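Local coordinates for putative ferritin-like diiron-carboxylate protein TM1526 (Thermotoga maritima, PDB 1VJX) that is of unknown function but belongs to the rubrerythrin family of ferritin-like proteins and is therefore probably a metal-binding oxidoreductase, at residues Met65-Glu73 with Asp124-Gln132; Leu101-Glu112 with Leu146-Thr157. All blocks are in the same frame, centred on the assembly; numbering follows the deposited sequence.

Interaction 1: residues Met65-Glu73 with Asp124-Gln132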
loop_
_atom_site.group_PDB
_atom_site.type_symbol
_atom_site.label_atom_id
_atom_site.label_comp_id
_atom_site.label_asym_id
_atom_site.label_seq_id
_atom_site.Cartn_x
_atom_site.Cartn_y
_atom_site.Cartn_z
HETATM N N MSE A 65 -4.715 -2.329 -14.498
HETATM C CA MSE A 65 -3.562 -1.701 -15.161
HETATM C C MSE A 65 -2.625 -2.771 -15.687
HETATM O O MSE A 65 -2.199 -2.716 -16.861
HETATM C CB MSE A 65 -2.829 -0.787 -14.199
HETATM C CG MSE A 65 -1.696 -0.083 -14.834
HETATM SE SE MSE A 65 -0.895 1.373 -13.700
HETATM C CE MSE A 65 -2.430 2.767 -13.510
ATOM N N SER A 66 -2.346 -3.771 -14.848
ATOM C CA SER A 66 -1.441 -4.831 -15.270
ATOM C C SER A 66 -2.010 -5.679 -16.422
ATOM O O SER A 66 -1.268 -6.298 -17.184
ATOM C CB SER A 66 -1.038 -5.697 -14.080
ATOM O OG SER A 66 -1.888 -6.786 -13.885
ATOM N N ASP A 67 -3.329 -5.717 -16.511
ATOM C CA ASP A 67 -4.025 -6.329 -17.619
ATOM C C ASP A 67 -4.024 -5.492 -18.903
ATOM O O ASP A 67 -3.872 -6.001 -19.983
ATOM C CB ASP A 67 -5.470 -6.565 -17.228
ATOM C CG ASP A 67 -6.158 -7.485 -18.181
ATOM O OD1 ASP A 67 -5.444 -8.398 -18.718
ATOM O OD2 ASP A 67 -7.385 -7.358 -18.439
ATOM N N GLN A 68 -4.199 -4.184 -18.772
ATOM C CA GLN A 68 -4.477 -3.344 -19.943
ATOM C C GLN A 68 -3.276 -2.511 -20.434
ATOM O O GLN A 68 -3.285 -2.064 -21.566
ATOM C CB GLN A 68 -5.687 -2.450 -19.619
ATOM C CG GLN A 68 -7.057 -3.216 -19.776
ATOM C CD GLN A 68 -8.236 -2.403 -19.202
ATOM O OE1 GLN A 68 -8.033 -1.286 -18.688
ATOM N NE2 GLN A 68 -9.461 -2.961 -19.292
ATOM N N GLU A 69 -2.253 -2.301 -19.600
ATOM C CA GLU A 69 -1.052 -1.602 -20.081
ATOM C C GLU A 69 -0.353 -2.348 -21.242
ATOM O O GLU A 69 -0.324 -3.583 -21.279
ATOM C CB GLU A 69 -0.066 -1.321 -18.949
ATOM C CG GLU A 69 -0.412 -0.107 -18.079
ATOM C CD GLU A 69 -0.859 1.105 -18.868
ATOM O OE1 GLU A 69 -0.012 1.798 -19.417
ATOM O OE2 GLU A 69 -2.068 1.381 -18.921
ATOM N N ASN A 70 0.210 -1.621 -22.194
ATOM C CA ASN A 70 0.796 -2.295 -23.371
ATOM C C ASN A 70 2.007 -3.214 -22.970
ATOM O O ASN A 70 2.805 -2.885 -22.089
ATOM C CB ASN A 70 1.073 -1.250 -24.493
ATOM C CG ASN A 70 2.465 -1.369 -25.111
ATOM O OD1 ASN A 70 3.441 -0.903 -24.518
ATOM N ND2 ASN A 70 2.557 -1.959 -26.317
ATOM N N TRP A 71 2.093 -4.381 -23.582
ATOM C CA TRP A 71 3.076 -5.417 -23.230
ATOM C C TRP A 71 4.521 -4.908 -23.221
ATOM O O TRP A 71 5.313 -5.214 -22.340
ATOM C CB TRP A 71 2.904 -6.597 -24.203
ATOM C CG TRP A 71 3.969 -7.600 -24.131
ATOM C CD1 TRP A 71 4.845 -7.945 -25.121
ATOM C CD2 TRP A 71 4.290 -8.427 -23.007
ATOM N NE1 TRP A 71 5.682 -8.944 -24.679
ATOM C CE2 TRP A 71 5.371 -9.247 -23.382
ATOM C CE3 TRP A 71 3.758 -8.572 -21.726
ATOM C CZ2 TRP A 71 5.927 -10.177 -22.526
ATOM C CZ3 TRP A 71 4.322 -9.480 -20.876
ATOM C CH2 TRP A 71 5.389 -10.276 -21.275
ATOM N N ASP A 72 4.841 -4.074 -24.189
ATOM C CA ASP A 72 6.150 -3.466 -24.273
ATOM C C ASP A 72 6.512 -2.541 -23.136
ATOM O O ASP A 72 7.679 -2.484 -22.734
ATOM C CB ASP A 72 6.236 -2.689 -25.565
ATOM C CG ASP A 72 6.296 -3.579 -26.760
ATOM O OD1 ASP A 72 6.666 -4.792 -26.664
ATOM O OD2 ASP A 72 5.972 -3.127 -27.855
ATOM N N GLU A 73 5.530 -1.810 -22.615
ATOM C CA GLU A 73 5.746 -1.041 -21.415
ATOM C C GLU A 73 5.979 -1.970 -20.212
ATOM O O GLU A 73 7.006 -1.921 -19.536
ATOM C CB GLU A 73 4.532 -0.132 -21.124
ATOM C CG GLU A 73 4.723 0.679 -19.849
ATOM C CD GLU A 73 3.536 1.549 -19.468
ATOM O OE1 GLU A 73 2.406 1.023 -19.359
ATOM O OE2 GLU A 73 3.757 2.745 -19.253
ATOM N N ASP A 124 7.728 5.811 -11.981
ATOM C CA ASP A 124 8.903 6.088 -12.800
ATOM C C ASP A 124 9.101 5.101 -13.953
ATOM O O ASP A 124 9.757 5.428 -14.905
ATOM C CB ASP A 124 10.156 6.052 -11.950
ATOM C CG ASP A 124 10.510 7.401 -11.355
ATOM O OD1 ASP A 124 9.636 8.333 -11.311
ATOM O OD2 ASP A 124 11.668 7.602 -10.910
ATOM N N GLY A 125 8.549 3.902 -13.856
ATOM C CA GLY A 125 8.755 2.852 -14.874
ATOM C C GLY A 125 7.693 2.825 -15.949
ATOM O O GLY A 125 7.857 2.178 -17.012
ATOM N N LEU A 126 6.575 3.481 -15.644
ATOM C CA LEU A 126 5.516 3.656 -16.592
ATOM C C LEU A 126 5.926 4.753 -17.564
ATOM O O LEU A 126 6.611 5.720 -17.196
ATOM C CB LEU A 126 4.198 3.951 -15.902
ATOM C CG LEU A 126 3.634 2.818 -15.031
ATOM C CD1 LEU A 126 2.571 3.394 -14.026
ATOM C CD2 LEU A 126 3.034 1.758 -15.861
ATOM N N VAL A 127 5.537 4.541 -18.818
ATOM C CA VAL A 127 5.887 5.381 -19.953
ATOM C C VAL A 127 4.634 6.081 -20.469
ATOM O O VAL A 127 4.693 7.210 -20.951
ATOM C CB VAL A 127 6.528 4.497 -21.080
ATOM C CG1 VAL A 127 6.090 4.945 -22.489
ATOM C CG2 VAL A 127 8.056 4.491 -20.951
ATOM N N ASN A 128 3.501 5.402 -20.363
ATOM C CA ASN A 128 2.219 5.959 -20.729
ATOM C C ASN A 128 1.848 7.021 -19.666
ATOM O O ASN A 128 1.910 6.748 -18.463
ATOM C CB ASN A 128 1.183 4.834 -20.842
ATOM C CG ASN A 128 -0.224 5.342 -20.747
ATOM O OD1 ASN A 128 -0.421 6.555 -20.582
ATOM N ND2 ASN A 128 -1.228 4.438 -20.844
ATOM N N SER A 129 1.504 8.229 -20.119
ATOM C CA SER A 129 1.289 9.379 -19.240
ATOM C C SER A 129 -0.036 9.318 -18.469
ATOM O O SER A 129 -0.167 9.966 -17.418
ATOM C CB SER A 129 1.380 10.697 -20.035
ATOM O OG SER A 129 0.109 11.174 -20.505
ATOM N N ASP A 130 -1.011 8.573 -18.997
ATOM C CA ASP A 130 -2.272 8.271 -18.283
ATOM C C ASP A 130 -2.060 7.320 -17.094
ATOM O O ASP A 130 -2.578 7.580 -15.982
ATOM C CB ASP A 130 -3.306 7.640 -19.227
ATOM C CG ASP A 130 -4.270 8.645 -19.852
ATOM O OD1 ASP A 130 -4.174 9.923 -19.666
ATOM O OD2 ASP A 130 -5.175 8.188 -20.596
ATOM N N ALA A 131 -1.357 6.214 -17.357
ATOM C CA ALA A 131 -0.901 5.304 -16.313
ATOM C C ALA A 131 -0.160 6.071 -15.210
ATOM O O ALA A 131 -0.486 5.922 -14.042
ATOM C CB ALA A 131 -0.005 4.198 -16.863
ATOM N N GLN A 132 0.849 6.845 -15.567
ATOM C CA GLN A 132 1.548 7.656 -14.561
ATOM C C GLN A 132 0.605 8.596 -13.785
ATOM O O GLN A 132 0.735 8.717 -12.595
ATOM C CB GLN A 132 2.642 8.511 -15.194
ATOM C CG GLN A 132 3.802 7.734 -15.729
ATOM C CD GLN A 132 4.911 8.638 -16.245
ATOM O OE1 GLN A 132 4.666 9.511 -17.092
ATOM N NE2 GLN A 132 6.140 8.432 -15.724
HETATM O O HOH W 1 8.372 0.980 -19.372
#
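Glu73 grips the turn that joins helix 101-125 to helix 129-156, accepting two backbone N-H groups with a single oxygen. Val127 N reaches the anti lone pair of Glu73 OE2 at 2.6 Å, and Asn128 N comes to the same oxygen from above the carboxylate plane at 2.9 Å, both bonds nearly straight. The side chain spans the gap because it is extended, CG anti to the backbone N (chi1 179°) and CD continuing outward. A glutamate suits this place: it is long enough to reach, and its carboxylate can accept the backbone N-H groups of both Val127 and Asn128 at one oxygen. Beside it Asn128 ND2 gives Glu69 OE1 a weak hydrogen bond of 3.2 Å, bent to 130° at the hydrogen, the amide and carboxylate planes turned 42° apart. Glu69 OE1 also lies 2.5 Å from Glu73 OE1. A water adds a further bridge, donating to Glu73 O and Gly125 O.

The apolar part is small. The selenium of Met65, a selenomethionine, meets Leu126 CD1 at 4.0 Å, and Ala131 CB lies 4.3 Å from the same SE; the long unbranched chain also touches Thr134 and Val135 of helix 129-156.

Two N-caps complete the contact. Asn70 OD1 accepts from Glu73 N, while Asn128 OD1 takes Asp130 N at 2.6 Å and Ala131 N more weakly. Together these contacts tie two interhelical turns at one end of a ferritin-like four-helix bundle.

Interaction 2: residues Leu101-Glu112 with Leu146-Thr157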
loop_
_atom_site.group_PDB
_atom_site.type_symbol
_atom_site.label_atom_id
_atom_site.label_comp_id
_atom_site.label_asym_id
_atom_site.label_seq_id
_atom_site.Cartn_x
_atom_site.Cartn_y
_atom_site.Cartn_z
ATOM N N LEU A 101 -2.915 0.809 20.332
ATOM C CA LEU A 101 -2.972 1.552 19.074
ATOM C C LEU A 101 -1.565 1.855 18.591
ATOM O O LEU A 101 -1.280 1.728 17.409
ATOM C CB LEU A 101 -3.799 2.845 19.230
ATOM C CG LEU A 101 -4.075 3.626 17.925
ATOM C CD1 LEU A 101 -5.040 2.904 16.983
ATOM C CD2 LEU A 101 -4.586 5.043 18.265
ATOM N N LYS A 102 -0.690 2.203 19.532
ATOM C CA LYS A 102 0.713 2.516 19.254
ATOM C C LYS A 102 1.455 1.444 18.481
ATOM O O LYS A 102 2.084 1.735 17.481
ATOM C CB LYS A 102 1.474 2.774 20.571
ATOM C CG LYS A 102 2.989 3.046 20.419
ATOM C CD LYS A 102 3.631 3.553 21.738
ATOM C CE LYS A 102 5.006 4.237 21.529
ATOM N NZ LYS A 102 5.961 3.465 20.627
ATOM N N GLU A 103 1.442 0.214 18.980
ATOM C CA GLU A 103 2.237 -0.831 18.350
ATOM C C GLU A 103 1.738 -1.152 16.936
ATOM O O GLU A 103 2.502 -1.392 16.030
ATOM C CB GLU A 103 2.296 -2.074 19.236
ATOM C CG GLU A 103 1.015 -2.835 19.453
ATOM C CD GLU A 103 1.248 -3.996 20.418
ATOM O OE1 GLU A 103 2.151 -4.843 20.097
ATOM O OE2 GLU A 103 0.555 -4.056 21.480
ATOM N N VAL A 104 0.436 -1.072 16.781
ATOM C CA VAL A 104 -0.273 -1.305 15.540
ATOM C C VAL A 104 0.034 -0.198 14.507
ATOM O O VAL A 104 0.343 -0.466 13.331
ATOM C CB VAL A 104 -1.800 -1.401 15.915
ATOM C CG1 VAL A 104 -2.725 -0.698 14.936
ATOM C CG2 VAL A 104 -2.211 -2.868 16.193
ATOM N N LEU A 105 -0.066 1.042 14.951
ATOM C CA LEU A 105 0.278 2.182 14.129
ATOM C C LEU A 105 1.755 2.190 13.723
ATOM O O LEU A 105 2.099 2.525 12.581
ATOM C CB LEU A 105 -0.095 3.478 14.848
ATOM C CG LEU A 105 -1.579 3.844 14.852
ATOM C CD1 LEU A 105 -1.758 5.141 15.418
ATOM C CD2 LEU A 105 -2.172 3.836 13.446
ATOM N N ASP A 106 2.640 1.806 14.627
ATOM C CA ASP A 106 4.060 1.793 14.295
ATOM C C ASP A 106 4.292 0.901 13.115
ATOM O O ASP A 106 5.032 1.232 12.214
ATOM C CB ASP A 106 4.913 1.333 15.494
ATOM C CG ASP A 106 5.131 2.457 16.536
ATOM O OD1 ASP A 106 4.985 3.642 16.183
ATOM O OD2 ASP A 106 5.425 2.239 17.740
ATOM N N ILE A 107 3.639 -0.248 13.135
ATOM C CA ILE A 107 3.742 -1.218 12.038
ATOM C C ILE A 107 3.129 -0.651 10.734
ATOM O O ILE A 107 3.743 -0.713 9.683
ATOM C CB ILE A 107 3.090 -2.559 12.458
ATOM C CG1 ILE A 107 3.876 -3.179 13.631
ATOM C CG2 ILE A 107 3.044 -3.519 11.272
ATOM C CD1 ILE A 107 3.112 -4.257 14.416
ATOM N N ALA A 108 1.941 -0.071 10.847
ATOM C CA ALA A 108 1.229 0.507 9.720
ATOM C C ALA A 108 2.057 1.552 9.056
ATOM O O ALA A 108 2.088 1.639 7.860
ATOM C CB ALA A 108 -0.062 1.140 10.181
ATOM N N ILE A 109 2.689 2.396 9.868
ATOM C CA ILE A 109 3.425 3.552 9.361
ATOM C C ILE A 109 4.644 3.054 8.611
ATOM O O ILE A 109 4.973 3.549 7.537
ATOM C CB ILE A 109 3.774 4.486 10.504
ATOM C CG1 ILE A 109 2.509 5.252 10.918
ATOM C CG2 ILE A 109 4.879 5.449 10.101
ATOM C CD1 ILE A 109 2.571 5.902 12.277
ATOM N N SER A 110 5.272 2.035 9.164
ATOM C CA SER A 110 6.510 1.527 8.609
ATOM C C SER A 110 6.296 0.810 7.287
ATOM O O SER A 110 7.075 1.026 6.380
ATOM C CB SER A 110 7.226 0.617 9.622
ATOM O OG SER A 110 8.276 -0.075 8.980
ATOM N N VAL A 111 5.252 -0.023 7.172
ATOM C CA VAL A 111 4.973 -0.681 5.903
ATOM C C VAL A 111 4.366 0.277 4.881
ATOM O O VAL A 111 4.581 0.112 3.683
ATOM C CB VAL A 111 4.087 -1.977 5.998
ATOM C CG1 VAL A 111 4.591 -2.935 7.084
ATOM C CG2 VAL A 111 2.664 -1.635 6.229
ATOM N N GLU A 112 3.588 1.253 5.334
ATOM C CA GLU A 112 3.051 2.240 4.418
ATOM C C GLU A 112 4.208 3.019 3.718
ATOM O O GLU A 112 4.230 3.168 2.514
ATOM C CB GLU A 112 2.115 3.200 5.164
ATOM C CG GLU A 112 1.489 4.274 4.291
ATOM C CD GLU A 112 0.695 3.683 3.130
ATOM O OE1 GLU A 112 0.234 2.522 3.231
ATOM O OE2 GLU A 112 0.519 4.394 2.108
ATOM N N LEU A 146 -0.973 7.848 5.217
ATOM C CA LEU A 146 0.197 8.027 6.067
ATOM C C LEU A 146 0.062 9.216 7.050
ATOM O O LEU A 146 0.320 9.080 8.228
ATOM C CB LEU A 146 1.453 8.201 5.208
ATOM C CG LEU A 146 2.730 8.369 6.030
ATOM C CD1 LEU A 146 2.947 7.150 6.982
ATOM C CD2 LEU A 146 3.903 8.622 5.110
ATOM N N ARG A 147 -0.349 10.361 6.538
ATOM C CA ARG A 147 -0.604 11.529 7.369
ATOM C C ARG A 147 -1.633 11.213 8.456
ATOM O O ARG A 147 -1.506 11.681 9.612
ATOM C CB ARG A 147 -1.125 12.653 6.490
ATOM C CG ARG A 147 -1.518 13.925 7.218
ATOM C CD ARG A 147 -2.609 14.668 6.488
ATOM N NE ARG A 147 -3.887 13.938 6.588
ATOM C CZ ARG A 147 -4.703 14.018 7.641
ATOM N NH1 ARG A 147 -4.368 14.761 8.685
ATOM N NH2 ARG A 147 -5.847 13.347 7.662
ATOM N N LYS A 148 -2.658 10.433 8.091
ATOM C CA LYS A 148 -3.708 10.058 9.044
ATOM C C LYS A 148 -3.159 9.145 10.105
ATOM O O LYS A 148 -3.431 9.340 11.289
ATOM C CB LYS A 148 -4.889 9.391 8.347
ATOM C CG LYS A 148 -6.030 9.017 9.285
ATOM C CD LYS A 148 -6.760 10.230 9.804
ATOM C CE LYS A 148 -7.618 9.955 11.001
ATOM N NZ LYS A 148 -8.118 11.282 11.536
ATOM N N LEU A 149 -2.358 8.166 9.693
ATOM C CA LEU A 149 -1.650 7.305 10.640
ATOM C C LEU A 149 -0.742 8.089 11.617
ATOM O O LEU A 149 -0.688 7.791 12.798
ATOM C CB LEU A 149 -0.840 6.235 9.888
ATOM C CG LEU A 149 -1.597 5.216 9.015
ATOM C CD1 LEU A 149 -0.650 4.290 8.283
ATOM C CD2 LEU A 149 -2.556 4.379 9.828
ATOM N N LEU A 150 -0.035 9.096 11.136
ATOM C CA LEU A 150 0.836 9.893 12.001
ATOM C C LEU A 150 0.023 10.813 12.939
ATOM O O LEU A 150 0.426 11.078 14.090
ATOM C CB LEU A 150 1.823 10.691 11.143
ATOM C CG LEU A 150 2.845 9.839 10.370
ATOM C CD1 LEU A 150 3.517 10.630 9.234
ATOM C CD2 LEU A 150 3.920 9.266 11.342
ATOM N N GLU A 151 -1.118 11.283 12.434
ATOM C CA GLU A 151 -2.081 12.066 13.215
ATOM C C GLU A 151 -2.650 11.242 14.390
ATOM O O GLU A 151 -2.688 11.710 15.508
ATOM C CB GLU A 151 -3.201 12.586 12.286
ATOM C CG GLU A 151 -4.343 13.336 12.965
ATOM C CD GLU A 151 -5.256 14.038 11.958
ATOM O OE1 GLU A 151 -6.205 13.404 11.441
ATOM O OE2 GLU A 151 -5.020 15.238 11.670
HETATM N N MSE A 152 -3.072 10.016 14.114
HETATM C CA MSE A 152 -3.520 9.085 15.144
HETATM C C MSE A 152 -2.407 8.748 16.139
HETATM O O MSE A 152 -2.641 8.731 17.345
HETATM C CB MSE A 152 -4.070 7.805 14.509
HETATM C CG MSE A 152 -5.387 7.985 13.786
HETATM SE SE MSE A 152 -5.904 6.390 12.771
HETATM C CE MSE A 152 -6.545 5.219 14.217
ATOM N N LYS A 153 -1.198 8.489 15.647
ATOM C CA LYS A 153 -0.073 8.232 16.552
ATOM C C LYS A 153 0.137 9.389 17.525
ATOM O O LYS A 153 0.276 9.210 18.741
ATOM C CB LYS A 153 1.219 8.008 15.776
ATOM C CG LYS A 153 2.367 7.505 16.654
ATOM C CD LYS A 153 3.683 7.387 15.881
ATOM C CE LYS A 153 4.906 7.360 16.809
ATOM N NZ LYS A 153 4.987 6.112 17.640
ATOM N N ARG A 154 0.190 10.584 16.955
ATOM C CA ARG A 154 0.527 11.791 17.687
ATOM C C ARG A 154 -0.544 12.108 18.717
ATOM O O ARG A 154 -0.236 12.534 19.822
ATOM C CB ARG A 154 0.632 12.925 16.680
ATOM C CG ARG A 154 1.378 14.168 17.119
ATOM C CD ARG A 154 1.104 15.356 16.208
ATOM N NE ARG A 154 -0.334 15.646 16.160
ATOM C CZ ARG A 154 -0.972 16.527 16.953
ATOM N NH1 ARG A 154 -0.312 17.261 17.866
ATOM N NH2 ARG A 154 -2.294 16.683 16.829
ATOM N N GLU A 155 -1.802 11.895 18.344
ATOM C CA GLU A 155 -2.949 12.299 19.143
ATOM C C GLU A 155 -3.383 11.280 20.189
ATOM O O GLU A 155 -3.473 11.586 21.383
ATOM C CB GLU A 155 -4.127 12.573 18.227
ATOM C CG GLU A 155 -3.965 13.839 17.406
ATOM C CD GLU A 155 -5.151 14.091 16.479
ATOM O OE1 GLU A 155 -5.902 13.096 16.160
ATOM O OE2 GLU A 155 -5.317 15.284 16.082
ATOM N N SER A 156 -3.665 10.069 19.740
ATOM C CA SER A 156 -4.310 9.089 20.591
ATOM C C SER A 156 -3.334 7.999 21.045
ATOM O O SER A 156 -3.733 6.879 21.414
ATOM C CB SER A 156 -5.546 8.534 19.868
ATOM O OG SER A 156 -5.605 8.982 18.519
ATOM N N THR A 157 -2.047 8.344 21.051
ATOM C CA THR A 157 -0.988 7.388 21.411
ATOM C C THR A 157 0.038 8.073 22.336
ATOM O O THR A 157 0.806 7.381 23.028
ATOM C CB THR A 157 -0.350 6.779 20.104
ATOM O OG1 THR A 157 -1.058 5.591 19.724
ATOM C CG2 THR A 157 1.127 6.328 20.275
ATOM O OXT THR A 157 0.081 9.316 22.421
#
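Ile109 and Leu149 interlock as knobs set into each other's helix. The CG1 branch of Ile109 rests on Leu149 CB at 3.6 Å, its CD1 runs on to Leu150 CD2, and its CG2 points to Leu146 CD1, so the beta-branched side chain fills the hole with both arms. Leu149 answers with its fork: CD1 lies 3.7 Å from Ala108 CB, a small side chain that fits beside the leucine methyl, and CD2 meets Leu105 CD2 obliquely at 3.7 Å. Leu105 sends its other methyl, CD1, across Met152 CB at about a right angle. This is the knobs-into-holes packing of two neighbouring antiparallel helices in the ferritin-like bundle, their axes 9.7 Å apart at 155°; Tyr33 of helix 15-36 also touches Leu149.

Toward the C-terminal end of helix 129-156, where helix 101-125 begins, Leu101 CD1 meets the CE of Met152, a selenomethionine, at 3.9 Å, while Thr157 CG2 lies against the aliphatic part of Lys102. At the outer edge, Lys153 runs extended, CG anti to the backbone N (chi1 -170°), past Ile109 before bending at its end to bring NZ to Asp106 OD1 at 2.9 Å. Lys102 NZ donates to Asp106 OD2, completing a salt-bridge network in which both ammonium groups use syn lone pairs of the carboxylate. Replacing Asp106 with an alanine would probably leave the two lysine charges, whose NZ atoms lie 4.1 Å apart, facing each other without their shared counter-charge.

In the fold
Interactions 1 and 2 both draw on helix 101-125 and helix 129-156, but at far ends of the bundle: their centres are 32 Å apart, on opposite sides of the chain's centre, and their nearest atoms are about 15 Å apart. Along the chain the segments alternate in the order 65-73, 101-112, 124-132, 146-157. Interaction 1 joins the turn linking this helix pair to the turn at the end of helix 43-68, whereas interaction 2 packs the start of helix 101-125 against the end of helix 129-156. The helical hairpin is thus packed within itself at one end and tied to the preceding part of the chain at the other.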